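Local atomic coordinates of lasso peptide isopeptidase AtxE2 (Asticcacaulis excentricus, PDB entry 5TXE), a protein that hydrolyses the isopeptide bond of the lasso peptides astexin-2 and astexin-3, opening the threaded knot into a linear peptide. Residues 88-93 against 139-144; 463-468 against 504-509; 631-634 against 639-642. The protein carries 1 engineered substitution. One frame throughout, in Å; residues are numbered along the deposited sequence.

Contact 1. Residues 88-93 against 139-144; sequences MVVKAT and THLAYL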
loop_
_atom_site.group_PDB
_atom_site.type_symbol
_atom_site.label_atom_id
_atom_site.label_comp_id
_atom_site.label_asym_id
_atom_site.label_seq_id
_atom_site.Cartn_x
_atom_site.Cartn_y
_atom_site.Cartn_z
ATOM N N MET A 88 -17.476 5.609 -11.243
ATOM C CA MET A 88 -17.400 6.914 -10.608
ATOM C C MET A 88 -18.772 7.199 -9.949
ATOM O O MET A 88 -19.830 7.164 -10.605
ATOM C CB MET A 88 -17.016 7.950 -11.647
ATOM C CG MET A 88 -16.743 9.351 -11.114
ATOM S SD MET A 88 -15.519 9.484 -9.755
ATOM C CE MET A 88 -14.090 9.118 -10.757
ATOM N N VAL A 89 -18.751 7.415 -8.644
ATOM C CA VAL A 89 -19.942 7.528 -7.822
ATOM C C VAL A 89 -20.137 8.930 -7.183
ATOM O O VAL A 89 -19.171 9.575 -6.808
ATOM C CB VAL A 89 -19.916 6.523 -6.716
ATOM C CG1 VAL A 89 -21.270 6.481 -6.002
ATOM C CG2 VAL A 89 -19.639 5.140 -7.308
ATOM N N VAL A 90 -21.378 9.411 -7.139
ATOM C CA VAL A 90 -21.717 10.675 -6.498
ATOM C C VAL A 90 -22.770 10.364 -5.449
ATOM O O VAL A 90 -23.684 9.631 -5.699
ATOM C CB VAL A 90 -22.250 11.674 -7.500
ATOM C CG1 VAL A 90 -22.789 12.897 -6.783
ATOM C CG2 VAL A 90 -21.147 12.101 -8.454
ATOM N N LYS A 91 -22.582 10.865 -4.247
ATOM C CA LYS A 91 -23.467 10.570 -3.115
ATOM C C LYS A 91 -23.718 11.869 -2.319
ATOM O O LYS A 91 -22.770 12.601 -2.006
ATOM C CB LYS A 91 -22.797 9.555 -2.225
ATOM C CG LYS A 91 -23.440 9.370 -0.872
ATOM C CD LYS A 91 -24.789 8.705 -0.988
ATOM C CE LYS A 91 -25.188 8.183 0.387
ATOM N NZ LYS A 91 -26.455 7.450 0.351
ATOM N N ALA A 92 -24.972 12.164 -2.014
ATOM C CA ALA A 92 -25.300 13.384 -1.228
ATOM C C ALA A 92 -24.760 13.210 0.164
ATOM O O ALA A 92 -24.945 12.152 0.778
ATOM C CB ALA A 92 -26.798 13.616 -1.175
ATOM N N THR A 93 -24.082 14.232 0.664
ATOM C CA THR A 93 -23.494 14.130 1.979
ATOM C C THR A 93 -24.528 14.130 3.097
ATOM O O THR A 93 -24.207 13.713 4.189
ATOM C CB THR A 93 -22.465 15.208 2.221
ATOM O OG1 THR A 93 -23.073 16.483 2.010
ATOM C CG2 THR A 93 -21.356 15.062 1.239
ATOM N N THR A 139 -21.701 20.875 -11.502
ATOM C CA THR A 139 -22.532 20.028 -12.377
ATOM C C THR A 139 -21.763 18.915 -13.130
ATOM O O THR A 139 -22.384 18.013 -13.651
ATOM C CB THR A 139 -23.269 20.856 -13.466
ATOM O OG1 THR A 139 -22.306 21.573 -14.231
ATOM C CG2 THR A 139 -24.292 21.837 -12.855
ATOM N N HIS A 140 -20.443 19.011 -13.240
ATOM C CA HIS A 140 -19.689 17.996 -13.960
ATOM C C HIS A 140 -18.434 17.629 -13.189
ATOM O O HIS A 140 -17.974 18.406 -12.349
ATOM C CB HIS A 140 -19.273 18.508 -15.312
ATOM C CG HIS A 140 -20.424 18.733 -16.219
ATOM N ND1 HIS A 140 -21.170 19.896 -16.202
ATOM C CD2 HIS A 140 -21.004 17.918 -17.131
ATOM C CE1 HIS A 140 -22.142 19.794 -17.090
ATOM N NE2 HIS A 140 -22.060 18.606 -17.670
ATOM N N LEU A 141 -17.940 16.430 -13.466
ATOM C CA LEU A 141 -16.722 15.939 -12.962
ATOM C C LEU A 141 -15.776 15.790 -14.123
ATOM O O LEU A 141 -16.184 15.463 -15.217
ATOM C CB LEU A 141 -16.955 14.582 -12.304
ATOM C CG LEU A 141 -17.890 14.460 -11.117
ATOM C CD1 LEU A 141 -17.926 13.026 -10.599
ATOM C CD2 LEU A 141 -17.400 15.354 -10.006
ATOM N N ALA A 142 -14.495 16.033 -13.869
ATOM C CA ALA A 142 -13.406 15.637 -14.768
ATOM C C ALA A 142 -12.433 14.744 -13.973
ATOM O O ALA A 142 -12.208 14.976 -12.784
ATOM C CB ALA A 142 -12.669 16.830 -15.282
ATOM N N TYR A 143 -11.879 13.730 -14.638
ATOM C CA TYR A 143 -11.062 12.721 -13.962
ATOM C C TYR A 143 -10.344 11.941 -15.019
ATOM O O TYR A 143 -10.746 11.936 -16.199
ATOM C CB TYR A 143 -11.920 11.793 -13.106
ATOM C CG TYR A 143 -13.035 11.106 -13.865
ATOM C CD1 TYR A 143 -14.234 11.747 -14.065
ATOM C CD2 TYR A 143 -12.891 9.816 -14.404
ATOM C CE1 TYR A 143 -15.263 11.153 -14.772
ATOM C CE2 TYR A 143 -13.922 9.226 -15.144
ATOM C CZ TYR A 143 -15.100 9.912 -15.323
ATOM O OH TYR A 143 -16.151 9.409 -16.024
ATOM N N LEU A 144 -9.251 11.306 -14.620
ATOM C CA LEU A 144 -8.499 10.421 -15.503
ATOM C C LEU A 144 -9.125 9.022 -15.593
ATOM O O LEU A 144 -9.692 8.530 -14.625
ATOM C CB LEU A 144 -7.069 10.253 -14.981
ATOM C CG LEU A 144 -6.298 11.552 -14.738
ATOM C CD1 LEU A 144 -4.924 11.200 -14.205
ATOM C CD2 LEU A 144 -6.207 12.353 -16.011
#
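Met88 reaches across to Leu141 and Tyr143 and has the largest share of this contact. Its CB points toward 139-144. At CG the chain meets the first partner: Met88 CG lies 3.9 Å from Leu141 CD1. CG stands opposite the backbone N (chi1 -174°), and the chain then bends twice, at chi2 and at chi3. These bends lift SD above the Tyr143 ring and bring CE down onto it. Met88 SD sits 5.2 Å from the centroid of the Tyr143 ring, only 14° off the normal, a long Met-aromatic contact. CE does the actual touching. It packs over one face as a CH-pi contact, offset toward the rim, with Met88 CE 3.8 Å from Tyr143 CG.

The two strands belong to different antiparallel sheets, 83-92 to one and 140-147 to the next in sequence. They run roughly antiparallel in direction, but their axes stay 10.3 Å apart. Side chains alone bridge them, as in the packing of neighbouring blades in the beta-propeller domain of prolyl oligopeptidases.

Leu141 is shared by two partners. The same CD1 that meets Met88 also touches Val90, with Leu141 CD1 4.0 Å from Val90 CG2. These two side chains run alongside each other, pointing opposite ways. Beyond the segments, Val102 lies against both Met88 and Val90, and Ala71 against Leu141. The polar end of Tyr143 is held from the first sheet too: its OH hydrogen-bonds Asp103 OD2, on strand 100-104, which pairs with Met88 through the backbone.

Contact 2. Residues 463-468 against 504-509; sequences AVLSFH and EDLIDD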
loop_
_atom_site.group_PDB
_atom_site.type_symbol
_atom_site.label_atom_id
_atom_site.label_comp_id
_atom_site.label_asym_id
_atom_site.label_seq_id
_atom_site.Cartn_x
_atom_site.Cartn_y
_atom_site.Cartn_z
ATOM N N ALA A 463 -5.235 -20.079 13.371
ATOM C CA ALA A 463 -5.018 -18.798 14.020
ATOM C C ALA A 463 -4.186 -18.010 13.044
ATOM O O ALA A 463 -3.276 -18.579 12.409
ATOM C CB ALA A 463 -4.226 -18.947 15.312
ATOM N N VAL A 464 -4.505 -16.735 12.914
ATOM C CA VAL A 464 -3.776 -15.865 12.014
ATOM C C VAL A 464 -3.271 -14.662 12.811
ATOM O O VAL A 464 -4.024 -14.028 13.547
ATOM C CB VAL A 464 -4.652 -15.344 10.861
ATOM C CG1 VAL A 464 -3.809 -14.516 9.909
ATOM C CG2 VAL A 464 -5.279 -16.482 10.128
ATOM N N LEU A 465 -1.990 -14.418 12.697
ATOM C CA LEU A 465 -1.390 -13.258 13.253
ATOM C C LEU A 465 -1.188 -12.278 12.128
ATOM O O LEU A 465 -0.353 -12.483 11.256
ATOM C CB LEU A 465 -0.070 -13.609 13.910
ATOM C CG LEU A 465 0.712 -12.452 14.510
ATOM C CD1 LEU A 465 0.001 -11.810 15.663
ATOM C CD2 LEU A 465 2.061 -12.984 14.975
ATOM N N SER A 466 -1.933 -11.200 12.189
ATOM C CA SER A 466 -1.768 -10.067 11.311
ATOM C C SER A 466 -0.770 -9.130 11.974
ATOM O O SER A 466 -1.117 -8.317 12.840
ATOM C CB SER A 466 -3.119 -9.386 11.095
ATOM O OG SER A 466 -3.016 -8.312 10.202
ATOM N N PHE A 467 0.472 -9.264 11.530
ATOM C CA PHE A 467 1.641 -8.593 12.083
ATOM C C PHE A 467 1.812 -7.195 11.618
ATOM O O PHE A 467 1.766 -6.933 10.439
ATOM C CB PHE A 467 2.871 -9.342 11.593
ATOM C CG PHE A 467 4.173 -8.842 12.114
ATOM C CD1 PHE A 467 4.374 -8.625 13.465
ATOM C CD2 PHE A 467 5.233 -8.700 11.258
ATOM C CE1 PHE A 467 5.611 -8.186 13.944
ATOM C CE2 PHE A 467 6.485 -8.282 11.724
ATOM C CZ PHE A 467 6.676 -8.046 13.074
ATOM N N HIS A 468 1.999 -6.288 12.567
ATOM C CA HIS A 468 2.281 -4.934 12.240
ATOM C C HIS A 468 3.705 -4.695 12.595
ATOM O O HIS A 468 4.068 -4.583 13.734
ATOM C CB HIS A 468 1.399 -3.970 12.980
ATOM C CG HIS A 468 1.545 -2.588 12.475
ATOM N ND1 HIS A 468 0.739 -2.089 11.466
ATOM C CD2 HIS A 468 2.447 -1.615 12.766
ATOM C CE1 HIS A 468 1.127 -0.858 11.167
ATOM N NE2 HIS A 468 2.151 -0.538 11.952
ATOM N N GLU A 504 9.103 -13.878 17.050
ATOM C CA GLU A 504 9.346 -14.910 18.040
ATOM C C GLU A 504 8.689 -14.535 19.403
ATOM O O GLU A 504 8.065 -15.382 20.014
ATOM C CB GLU A 504 10.824 -15.201 18.177
ATOM C CG GLU A 504 11.425 -15.890 16.939
ATOM C CD GLU A 504 12.951 -16.020 16.980
ATOM O OE1 GLU A 504 13.595 -15.448 17.904
ATOM O OE2 GLU A 504 13.525 -16.717 16.101
ATOM N N ASP A 505 8.715 -13.268 19.794
ATOM C CA ASP A 505 7.999 -12.818 21.010
ATOM C C ASP A 505 6.505 -13.037 20.875
ATOM O O ASP A 505 5.872 -13.566 21.778
ATOM C CB ASP A 505 8.267 -11.335 21.297
ATOM C CG ASP A 505 9.742 -11.050 21.590
ATOM O OD1 ASP A 505 10.439 -11.974 22.037
ATOM O OD2 ASP A 505 10.229 -9.906 21.377
ATOM N N LEU A 506 5.931 -12.673 19.732
ATOM C CA LEU A 506 4.504 -12.858 19.553
ATOM C C LEU A 506 4.121 -14.324 19.572
ATOM O O LEU A 506 3.070 -14.697 20.107
ATOM C CB LEU A 506 3.985 -12.204 18.278
ATOM C CG LEU A 506 4.085 -10.707 18.319
ATOM C CD1 LEU A 506 4.045 -10.087 16.910
ATOM C CD2 LEU A 506 2.930 -10.181 19.176
ATOM N N ILE A 507 4.933 -15.134 18.930
ATOM C CA ILE A 507 4.635 -16.545 18.865
ATOM C C ILE A 507 4.699 -17.098 20.291
ATOM O O ILE A 507 3.827 -17.864 20.694
ATOM C CB ILE A 507 5.644 -17.287 17.951
ATOM C CG1 ILE A 507 5.417 -16.889 16.475
ATOM C CG2 ILE A 507 5.512 -18.775 18.072
ATOM C CD1 ILE A 507 6.514 -17.395 15.573
ATOM N N ASP A 508 5.762 -16.762 21.013
ATOM C CA ASP A 508 5.912 -17.231 22.399
ATOM C C ASP A 508 4.738 -16.810 23.257
ATOM O O ASP A 508 4.265 -17.584 24.056
ATOM C CB ASP A 508 7.197 -16.712 23.044
ATOM C CG ASP A 508 8.458 -17.372 22.474
ATOM O OD1 ASP A 508 8.348 -18.440 21.822
ATOM O OD2 ASP A 508 9.562 -16.817 22.662
ATOM N N ASP A 509 4.257 -15.596 23.078
ATOM C CA ASP A 509 3.079 -15.159 23.805
ATOM C C ASP A 509 1.890 -16.065 23.531
ATOM O O ASP A 509 1.199 -16.498 24.444
ATOM C CB ASP A 509 2.744 -13.701 23.411
ATOM C CG ASP A 509 1.531 -13.117 24.177
ATOM O OD1 ASP A 509 1.694 -12.722 25.336
ATOM O OD2 ASP A 509 0.419 -13.007 23.615
#
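Leu465 is the first residue of 463-468 to meet the helix, and its partner is Leu506. CG of Leu465 is turned opposite the backbone N (chi1 178°), and one methyl reaches the helix. Leu465 CD2 lies 3.9 Å from Leu506 CB and 4.0 Å from Leu506 CD1. The two leucine side chains lie roughly perpendicular.

Strand 463-467 is an inner strand of the eight-stranded mixed sheet of the alpha/beta-hydrolase domain. Helix 494-512 packs on this sheet, and the contact is one piece of that buried helix-to-sheet layer. It is apolar throughout.

Two residues on, Phe467 brings its ring to the same leucine. Leu506 CD1 comes in obliquely to the ring, 3.8 Å from Phe467 CD1 and 3.9 Å from Phe467 CE1. Leu506 CD1 thus touches both a leucine methyl and an aromatic ring. Ser417 of the adjoining strand 414-421 touches Leu465, Phe467 and Leu506 alike. The Phe467 side chain is also about 5 Å from that of Tyr438, the residue that stabilises the alkoxide intermediate. On the helix, Asp505 forms a salt bridge with Arg410.

Contact 3. Residues 631-634 against 639-642; sequences IIYP and VKWQ
Lys640 and Tyr633 have the most surface buried here. The lysine chain runs extended from CB to CE and bends only at its last torsion (chi4 76°). Its methylene CE meets the tyrosine ring obliquely, with Lys640 CE 3.7 Å from Tyr633 CD1. The same carbon of Lys640 is 4.1 Å from Tyr633 CE1. The lysine chain runs nearly square to the tyrosine side chain, and both start toward the opposite segment.

The polar ends are held by outside partners. Lys640 NZ hydrogen-bonds the backbone O of Gln605 and forms a salt bridge with Glu451. Tyr633 OH bonds OE1 of the same Gln605, so one residue grips both tips.

Gln642 and Pro634 make the outer part of the contact. Gln642 NE2 comes within 3.3 Å of Pro634 O. This amide nitrogen has a hydrogen bond to Asn635 O, and OE1 is bonded to Asn82 ND2. Gln642 CG lies 3.5 Å above the plane of the Trp641 ring, over its centre.

Strand 628-633 is an edge strand of the mixed sheet, and Gln642 occupies the N-cap position of helix 643-662. The loop between them carries His638, which probably belongs to the charge relay system. A histidine on the loop after the last strand is the usual placement in alpha/beta-hydrolases, and here the far end of that loop lies back against its strand.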
loop_
_atom_site.group_PDB
_atom_site.type_symbol
_atom_site.label_atom_id
_atom_site.label_comp_id
_atom_site.label_asym_id
_atom_site.label_seq_id
_atom_site.Cartn_x
_atom_site.Cartn_y
_atom_site.Cartn_z
ATOM N N ILE A 631 5.697 -20.634 -8.618
ATOM C CA ILE A 631 4.577 -20.450 -9.481
ATOM C C ILE A 631 4.811 -19.154 -10.172
ATOM O O ILE A 631 5.221 -18.205 -9.550
ATOM C CB ILE A 631 3.261 -20.313 -8.723
ATOM C CG1 ILE A 631 3.043 -21.480 -7.758
ATOM C CG2 ILE A 631 2.065 -20.237 -9.668
ATOM C CD1 ILE A 631 2.864 -22.886 -8.383
ATOM N N ILE A 632 4.522 -19.084 -11.471
ATOM C CA ILE A 632 4.710 -17.848 -12.208
ATOM C C ILE A 632 3.395 -17.341 -12.750
ATOM O O ILE A 632 2.664 -18.105 -13.369
ATOM C CB ILE A 632 5.690 -18.131 -13.367
ATOM C CG1 ILE A 632 7.031 -18.484 -12.760
ATOM C CG2 ILE A 632 5.845 -16.904 -14.301
ATOM C CD1 ILE A 632 7.841 -19.267 -13.716
ATOM N N TYR A 633 3.122 -16.036 -12.609
ATOM C CA TYR A 633 1.913 -15.426 -13.176
ATOM C C TYR A 633 2.243 -14.444 -14.282
ATOM O O TYR A 633 3.059 -13.519 -14.078
ATOM C CB TYR A 633 1.156 -14.688 -12.030
ATOM C CG TYR A 633 0.571 -15.593 -10.959
ATOM C CD1 TYR A 633 1.323 -16.050 -9.885
ATOM C CD2 TYR A 633 -0.709 -15.989 -11.022
ATOM C CE1 TYR A 633 0.794 -16.890 -8.935
ATOM C CE2 TYR A 633 -1.250 -16.844 -10.080
ATOM C CZ TYR A 633 -0.499 -17.288 -9.035
ATOM O OH TYR A 633 -1.136 -18.103 -8.078
ATOM N N PRO A 634 1.572 -14.551 -15.435
ATOM C CA PRO A 634 1.902 -13.679 -16.553
ATOM C C PRO A 634 1.365 -12.268 -16.456
ATOM O O PRO A 634 0.269 -12.032 -15.904
ATOM C CB PRO A 634 1.264 -14.374 -17.750
ATOM C CG PRO A 634 0.073 -15.082 -17.135
ATOM C CD PRO A 634 0.546 -15.527 -15.780
ATOM N N VAL A 639 3.136 -6.016 -6.859
ATOM C CA VAL A 639 1.803 -6.283 -6.287
ATOM C C VAL A 639 0.863 -6.720 -7.439
ATOM O O VAL A 639 0.861 -6.081 -8.512
ATOM C CB VAL A 639 1.291 -4.993 -5.643
ATOM C CG1 VAL A 639 -0.174 -5.081 -5.298
ATOM C CG2 VAL A 639 2.121 -4.688 -4.398
ATOM N N LYS A 640 0.072 -7.770 -7.240
ATOM C CA LYS A 640 -0.682 -8.360 -8.334
ATOM C C LYS A 640 -1.970 -7.614 -8.539
ATOM O O LYS A 640 -2.482 -7.082 -7.612
ATOM C CB LYS A 640 -0.932 -9.845 -8.139
ATOM C CG LYS A 640 0.340 -10.653 -8.129
ATOM C CD LYS A 640 0.064 -12.104 -7.807
ATOM C CE LYS A 640 1.327 -12.944 -7.810
ATOM N NZ LYS A 640 2.168 -12.732 -6.593
ATOM N N TRP A 641 -2.424 -7.528 -9.786
ATOM C CA TRP A 641 -3.560 -6.683 -10.125
ATOM C C TRP A 641 -4.713 -7.469 -10.742
ATOM O O TRP A 641 -5.863 -6.990 -10.739
ATOM C CB TRP A 641 -3.080 -5.565 -11.059
ATOM C CG TRP A 641 -2.653 -5.995 -12.397
ATOM C CD1 TRP A 641 -1.450 -6.498 -12.730
ATOM C CD2 TRP A 641 -3.411 -5.876 -13.649
ATOM N NE1 TRP A 641 -1.415 -6.758 -14.108
ATOM C CE2 TRP A 641 -2.611 -6.390 -14.670
ATOM C CE3 TRP A 641 -4.686 -5.409 -13.974
ATOM C CZ2 TRP A 641 -3.027 -6.435 -16.009
ATOM C CZ3 TRP A 641 -5.111 -5.467 -15.302
ATOM C CH2 TRP A 641 -4.267 -5.967 -16.306
ATOM N N GLN A 642 -4.454 -8.680 -11.276
ATOM C CA GLN A 642 -5.504 -9.403 -12.003
ATOM C C GLN A 642 -6.315 -10.269 -11.045
ATOM O O GLN A 642 -5.766 -11.069 -10.302
ATOM C CB GLN A 642 -4.941 -10.256 -13.142
ATOM C CG GLN A 642 -4.118 -9.477 -14.161
ATOM C CD GLN A 642 -3.700 -10.331 -15.349
ATOM O OE1 GLN A 642 -4.461 -11.121 -15.853
ATOM N NE2 GLN A 642 -2.486 -10.182 -15.760
#

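Overall arrangement
Contacts 1 and 2 are fully buried and apolar, whereas contact 3 is partly buried and sets a lysine methylene against a tyrosine ring, with the polar ends of both held from outside. Contact 1 joins two antiparallel sheets and lies far from the catalytic residues. Contacts 2 and 3 share the large mixed sheet: 463-467 is an inner strand there and 628-633 an outermost one. The inner strand is covered by a helix, while the edge strand is met by the loop that carries the probable charge-relay histidine. Contacts 1 and 2 lie on opposite sides of the chain's centre, their own centres 42 Å apart. Contact 3 is about 15 Å from each of them by nearest atoms.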